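Local coordinates for peptide ABC transporter, peptide-binding protein (Thermus thermophilus, PDB 2D5W) that binds oligopeptides and probably delivers them to an ABC transporter for uptake, at residues W93-Y107 and N154-W166. Sequence-based numbering, arbitrary orientation.
Sequences WSDGRPITTEDVAFY and NTYAPKHIMGPEW
The carboxylate of D103 joins the two segments. Its OD2 accepts from K159 N at 3.0 Å, in the first turn of helix 159-173. Its OD1 takes W93 NE1 and T100 N from opposite faces of the carboxylate plane; with T100 it forms a capping box on helix 101-112. A water donates to D103 OD2 and also binds N and ND1 of H160. On the far edge of that imidazole, NE2 donates to the syn lone pair of D95 OD2 at 2.7 Å, in the ring plane. R97 CB lies over one ring face. The backbone adds a bond from A157 N to D103 O, 3.1 Å. Further out, K159 runs fully extended to a salt bridge with E102.

The W93 indole lies between I99 on one face and P158 CB on the other, 3.7 Å from the centroid of its six-membered ring. Its CH2 meets Y156 CE1 at 3.4 Å. A leucine here has no N-H for D103 OD1, and would probably leave P158 and Y156 less well packed and a gap beside I99. F106 has CG anti to the backbone N (chi1 172°), which turns its ring toward helix 159-173. There it fits as a knob among K159, M162, G163 and W166, its edge toward the W166 indole. T155 CA sits over the Y107 ring.

D103 thus ties a helix cap, an indole and the start of helix 159-173 together. Its several donors would be expected to stabilise a buried negative charge.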
loop_
_atom_site.group_PDB
_atom_site.type_symbol
_atom_site.label_atom_id
_atom_site.label_comp_id
_atom_site.label_asym_id
_atom_site.label_seq_id
_atom_site.Cartn_x
_atom_site.Cartn_y
_atom_site.Cartn_z
ATOM N N TRP A 93 0.691 23.982 10.967
ATOM C CA TRP A 93 1.905 23.260 10.625
ATOM C C TRP A 93 2.833 23.359 11.838
ATOM O O TRP A 93 2.662 24.238 12.698
ATOM C CB TRP A 93 2.577 23.885 9.401
ATOM C CG TRP A 93 1.774 23.771 8.133
ATOM C CD1 TRP A 93 1.070 24.766 7.511
ATOM C CD2 TRP A 93 1.596 22.596 7.334
ATOM N NE1 TRP A 93 0.468 24.281 6.374
ATOM C CE2 TRP A 93 0.772 22.951 6.242
ATOM C CE3 TRP A 93 2.053 21.273 7.435
ATOM C CZ2 TRP A 93 0.393 22.031 5.257
ATOM C CZ3 TRP A 93 1.675 20.357 6.454
ATOM C CH2 TRP A 93 0.853 20.743 5.380
ATOM N N SER A 94 3.821 22.473 11.901
ATOM C CA SER A 94 4.753 22.444 13.023
ATOM C C SER A 94 5.611 23.700 13.171
ATOM O O SER A 94 6.224 23.902 14.221
ATOM C CB SER A 94 5.650 21.206 12.933
ATOM O OG SER A 94 6.346 21.166 11.704
ATOM N N ASP A 95 5.664 24.537 12.138
ATOM C CA ASP A 95 6.437 25.774 12.219
ATOM C C ASP A 95 5.558 26.935 12.678
ATOM O O ASP A 95 6.006 28.083 12.727
ATOM C CB ASP A 95 7.097 26.110 10.872
ATOM C CG ASP A 95 6.092 26.324 9.752
ATOM O OD1 ASP A 95 4.872 26.192 9.992
ATOM O OD2 ASP A 95 6.537 26.623 8.620
ATOM N N GLY A 96 4.307 26.632 13.013
ATOM C CA GLY A 96 3.394 27.659 13.480
ATOM C C GLY A 96 2.484 28.276 12.433
ATOM O O GLY A 96 1.538 28.985 12.785
ATOM N N ARG A 97 2.761 28.031 11.157
ATOM C CA ARG A 97 1.937 28.586 10.087
ATOM C C ARG A 97 0.589 27.872 10.017
ATOM O O ARG A 97 0.487 26.679 10.307
ATOM C CB ARG A 97 2.663 28.469 8.742
ATOM C CG ARG A 97 4.013 29.179 8.709
ATOM C CD ARG A 97 3.861 30.681 8.914
ATOM N NE ARG A 97 3.304 31.341 7.736
ATOM C CZ ARG A 97 3.952 31.481 6.583
ATOM N NH1 ARG A 97 3.372 32.094 5.560
ATOM N NH2 ARG A 97 5.187 31.013 6.453
ATOM N N PRO A 98 -0.469 28.595 9.626
ATOM C CA PRO A 98 -1.792 27.976 9.542
ATOM C C PRO A 98 -1.951 27.022 8.364
ATOM O O PRO A 98 -1.315 27.188 7.326
ATOM C CB PRO A 98 -2.721 29.181 9.414
ATOM C CG PRO A 98 -1.895 30.126 8.596
ATOM C CD PRO A 98 -0.535 30.024 9.264
ATOM N N ILE A 99 -2.790 26.007 8.549
ATOM C CA ILE A 99 -3.093 25.084 7.467
ATOM C C ILE A 99 -4.333 25.721 6.838
ATOM O O ILE A 99 -5.340 25.938 7.518
ATOM C CB ILE A 99 -3.401 23.668 7.991
ATOM C CG1 ILE A 99 -2.110 23.032 8.523
ATOM C CG2 ILE A 99 -4.011 22.824 6.877
ATOM C CD1 ILE A 99 -2.294 21.690 9.206
ATOM N N THR A 100 -4.252 26.039 5.552
ATOM C CA THR A 100 -5.352 26.717 4.868
ATOM C C THR A 100 -5.691 26.075 3.536
ATOM O O THR A 100 -5.045 25.116 3.107
ATOM C CB THR A 100 -4.988 28.184 4.568
ATOM O OG1 THR A 100 -4.038 28.216 3.495
ATOM C CG2 THR A 100 -4.380 28.857 5.795
ATOM N N THR A 101 -6.695 26.630 2.867
ATOM C CA THR A 101 -7.098 26.107 1.578
ATOM C C THR A 101 -6.033 26.362 0.512
ATOM O O THR A 101 -6.118 25.821 -0.584
ATOM C CB THR A 101 -8.463 26.685 1.138
ATOM O OG1 THR A 101 -8.444 28.111 1.249
ATOM C CG2 THR A 101 -9.580 26.130 2.016
ATOM N N GLU A 102 -5.028 27.184 0.818
ATOM C CA GLU A 102 -3.958 27.394 -0.154
ATOM C C GLU A 102 -3.141 26.100 -0.217
ATOM O O GLU A 102 -2.593 25.752 -1.263
ATOM C CB GLU A 102 -3.069 28.575 0.242
ATOM C CG GLU A 102 -3.825 29.891 0.276
ATOM C CD GLU A 102 -2.922 31.106 0.284
ATOM O OE1 GLU A 102 -3.377 32.165 0.759
ATOM O OE2 GLU A 102 -1.773 31.013 -0.194
ATOM N N ASP A 103 -3.083 25.385 0.904
ATOM C CA ASP A 103 -2.372 24.114 0.976
ATOM C C ASP A 103 -3.150 23.061 0.180
ATOM O O ASP A 103 -2.565 22.126 -0.372
ATOM C CB ASP A 103 -2.227 23.683 2.437
ATOM C CG ASP A 103 -1.327 24.617 3.228
ATOM O OD1 ASP A 103 -1.649 24.911 4.401
ATOM O OD2 ASP A 103 -0.294 25.043 2.673
ATOM N N VAL A 104 -4.471 23.215 0.133
ATOM C CA VAL A 104 -5.328 22.300 -0.615
ATOM C C VAL A 104 -5.178 22.584 -2.114
ATOM O O VAL A 104 -5.017 21.666 -2.922
ATOM C CB VAL A 104 -6.816 22.464 -0.211
ATOM C CG1 VAL A 104 -7.693 21.561 -1.071
ATOM C CG2 VAL A 104 -6.996 22.127 1.262
ATOM N N ALA A 105 -5.234 23.858 -2.490
ATOM C CA ALA A 105 -5.092 24.229 -3.893
ATOM C C ALA A 105 -3.742 23.758 -4.425
ATOM O O ALA A 105 -3.638 23.288 -5.556
ATOM C CB ALA A 105 -5.221 25.739 -4.049
ATOM N N PHE A 106 -2.709 23.894 -3.601
ATOM C CA PHE A 106 -1.363 23.484 -3.975
ATOM C C PHE A 106 -1.317 21.978 -4.246
ATOM O O PHE A 106 -0.798 21.542 -5.273
ATOM C CB PHE A 106 -0.385 23.868 -2.862
ATOM C CG PHE A 106 0.992 23.319 -3.052
ATOM C CD1 PHE A 106 1.737 23.639 -4.184
ATOM C CD2 PHE A 106 1.543 22.463 -2.107
ATOM C CE1 PHE A 106 3.011 23.110 -4.370
ATOM C CE2 PHE A 106 2.817 21.928 -2.285
ATOM C CZ PHE A 106 3.549 22.252 -3.419
ATOM N N TYR A 107 -1.871 21.193 -3.327
ATOM C CA TYR A 107 -1.920 19.741 -3.476
ATOM C C TYR A 107 -2.560 19.374 -4.821
ATOM O O TYR A 107 -2.038 18.540 -5.568
ATOM C CB TYR A 107 -2.740 19.148 -2.326
ATOM C CG TYR A 107 -2.950 17.651 -2.382
ATOM C CD1 TYR A 107 -2.035 16.774 -1.800
ATOM C CD2 TYR A 107 -4.076 17.112 -3.004
ATOM C CE1 TYR A 107 -2.243 15.397 -1.834
ATOM C CE2 TYR A 107 -4.289 15.738 -3.046
ATOM C CZ TYR A 107 -3.371 14.889 -2.459
ATOM O OH TYR A 107 -3.585 13.530 -2.491
ATOM N N ASN A 154 -7.203 13.361 2.923
ATOM C CA ASN A 154 -6.025 14.175 3.145
ATOM C C ASN A 154 -5.623 14.706 1.783
ATOM O O ASN A 154 -4.960 14.019 1.003
ATOM C CB ASN A 154 -4.903 13.322 3.746
ATOM C CG ASN A 154 -3.672 14.136 4.095
ATOM O OD1 ASN A 154 -2.789 13.669 4.815
ATOM N ND2 ASN A 154 -3.603 15.357 3.580
ATOM N N THR A 155 -6.068 15.917 1.483
ATOM C CA THR A 155 -5.758 16.539 0.207
ATOM C C THR A 155 -5.112 17.909 0.395
ATOM O O THR A 155 -5.690 18.933 0.039
ATOM C CB THR A 155 -7.031 16.693 -0.656
ATOM O OG1 THR A 155 -8.013 17.436 0.074
ATOM C CG2 THR A 155 -7.601 15.326 -1.017
ATOM N N TYR A 156 -3.911 17.926 0.962
ATOM C CA TYR A 156 -3.199 19.181 1.159
ATOM C C TYR A 156 -1.715 18.917 1.390
ATOM O O TYR A 156 -1.315 17.812 1.763
ATOM C CB TYR A 156 -3.805 19.970 2.332
ATOM C CG TYR A 156 -3.504 19.416 3.704
ATOM C CD1 TYR A 156 -2.570 20.032 4.535
ATOM C CD2 TYR A 156 -4.148 18.273 4.172
ATOM C CE1 TYR A 156 -2.285 19.525 5.799
ATOM C CE2 TYR A 156 -3.868 17.756 5.433
ATOM C CZ TYR A 156 -2.935 18.388 6.240
ATOM O OH TYR A 156 -2.646 17.882 7.488
ATOM N N ALA A 157 -0.903 19.937 1.138
ATOM C CA ALA A 157 0.546 19.862 1.306
ATOM C C ALA A 157 0.984 21.279 1.672
ATOM O O ALA A 157 0.285 22.242 1.353
ATOM C CB ALA A 157 1.207 19.399 0.010
ATOM N N PRO A 158 2.149 21.431 2.326
ATOM C CA PRO A 158 2.609 22.771 2.720
ATOM C C PRO A 158 3.093 23.689 1.608
ATOM O O PRO A 158 4.266 23.671 1.229
ATOM C CB PRO A 158 3.693 22.470 3.746
ATOM C CG PRO A 158 4.299 21.202 3.214
ATOM C CD PRO A 158 3.097 20.391 2.769
ATOM N N LYS A 159 2.184 24.523 1.118
ATOM C CA LYS A 159 2.493 25.444 0.040
ATOM C C LYS A 159 3.602 26.438 0.369
ATOM O O LYS A 159 4.458 26.702 -0.473
ATOM C CB LYS A 159 1.236 26.211 -0.372
ATOM C CG LYS A 159 1.460 27.197 -1.508
ATOM C CD LYS A 159 0.219 28.038 -1.758
ATOM C CE LYS A 159 0.482 29.121 -2.792
ATOM N NZ LYS A 159 -0.730 29.954 -3.024
ATOM N N HIS A 160 3.595 26.990 1.581
ATOM C CA HIS A 160 4.618 27.970 1.932
ATOM C C HIS A 160 6.020 27.374 1.928
ATOM O O HIS A 160 7.006 28.096 1.810
ATOM C CB HIS A 160 4.317 28.639 3.288
ATOM C CG HIS A 160 4.466 27.739 4.478
ATOM N ND1 HIS A 160 3.563 26.743 4.782
ATOM C CD2 HIS A 160 5.390 27.722 5.469
ATOM C CE1 HIS A 160 3.922 26.154 5.909
ATOM N NE2 HIS A 160 5.027 26.730 6.347
ATOM N N ILE A 161 6.105 26.052 2.032
ATOM C CA ILE A 161 7.392 25.363 2.036
ATOM C C ILE A 161 7.798 24.863 0.652
ATOM O O ILE A 161 8.922 25.092 0.204
ATOM C CB ILE A 161 7.365 24.142 2.993
ATOM C CG1 ILE A 161 7.160 24.607 4.438
ATOM C CG2 ILE A 161 8.645 23.319 2.840
ATOM C CD1 ILE A 161 8.259 25.514 4.974
ATOM N N MET A 162 6.874 24.192 -0.028
ATOM C CA MET A 162 7.158 23.601 -1.332
ATOM C C MET A 162 6.747 24.410 -2.557
ATOM O O MET A 162 7.213 24.137 -3.662
ATOM C CB MET A 162 6.493 22.222 -1.408
ATOM C CG MET A 162 6.846 21.293 -0.252
ATOM S SD MET A 162 5.923 19.741 -0.293
ATOM C CE MET A 162 6.911 18.795 -1.452
ATOM N N GLY A 163 5.875 25.393 -2.353
ATOM C CA GLY A 163 5.376 26.215 -3.446
ATOM C C GLY A 163 6.407 26.934 -4.295
ATOM O O GLY A 163 6.343 26.871 -5.525
ATOM N N PRO A 164 7.363 27.641 -3.681
ATOM C CA PRO A 164 8.374 28.349 -4.473
ATOM C C PRO A 164 9.113 27.434 -5.451
ATOM O O PRO A 164 9.278 27.766 -6.626
ATOM C CB PRO A 164 9.288 28.942 -3.406
ATOM C CG PRO A 164 8.328 29.231 -2.284
ATOM C CD PRO A 164 7.492 27.969 -2.250
ATOM N N GLU A 165 9.559 26.276 -4.973
ATOM C CA GLU A 165 10.261 25.350 -5.848
ATOM C C GLU A 165 9.313 24.817 -6.920
ATOM O O GLU A 165 9.703 24.658 -8.077
ATOM C CB GLU A 165 10.850 24.183 -5.054
ATOM C CG GLU A 165 11.554 23.145 -5.923
ATOM C CD GLU A 165 12.823 23.669 -6.573
ATOM O OE1 GLU A 165 13.340 22.995 -7.488
ATOM O OE2 GLU A 165 13.309 24.746 -6.169
ATOM N N TRP A 166 8.068 24.548 -6.539
ATOM C CA TRP A 166 7.085 24.041 -7.491
ATOM C C TRP A 166 6.913 25.012 -8.658
ATOM O O TRP A 166 6.798 24.593 -9.808
ATOM C CB TRP A 166 5.739 23.806 -6.798
ATOM C CG TRP A 166 4.633 23.443 -7.753
ATOM C CD1 TRP A 166 3.496 24.160 -8.001
ATOM C CD2 TRP A 166 4.577 22.294 -8.613
ATOM N NE1 TRP A 166 2.738 23.531 -8.959
ATOM C CE2 TRP A 166 3.376 22.384 -9.353
ATOM C CE3 TRP A 166 5.424 21.198 -8.830
ATOM C CZ2 TRP A 166 3.000 21.421 -10.295
ATOM C CZ3 TRP A 166 5.049 20.237 -9.771
ATOM C CH2 TRP A 166 3.846 20.358 -10.489
HETATM O O HOH W 1 1.163 27.040 3.610
#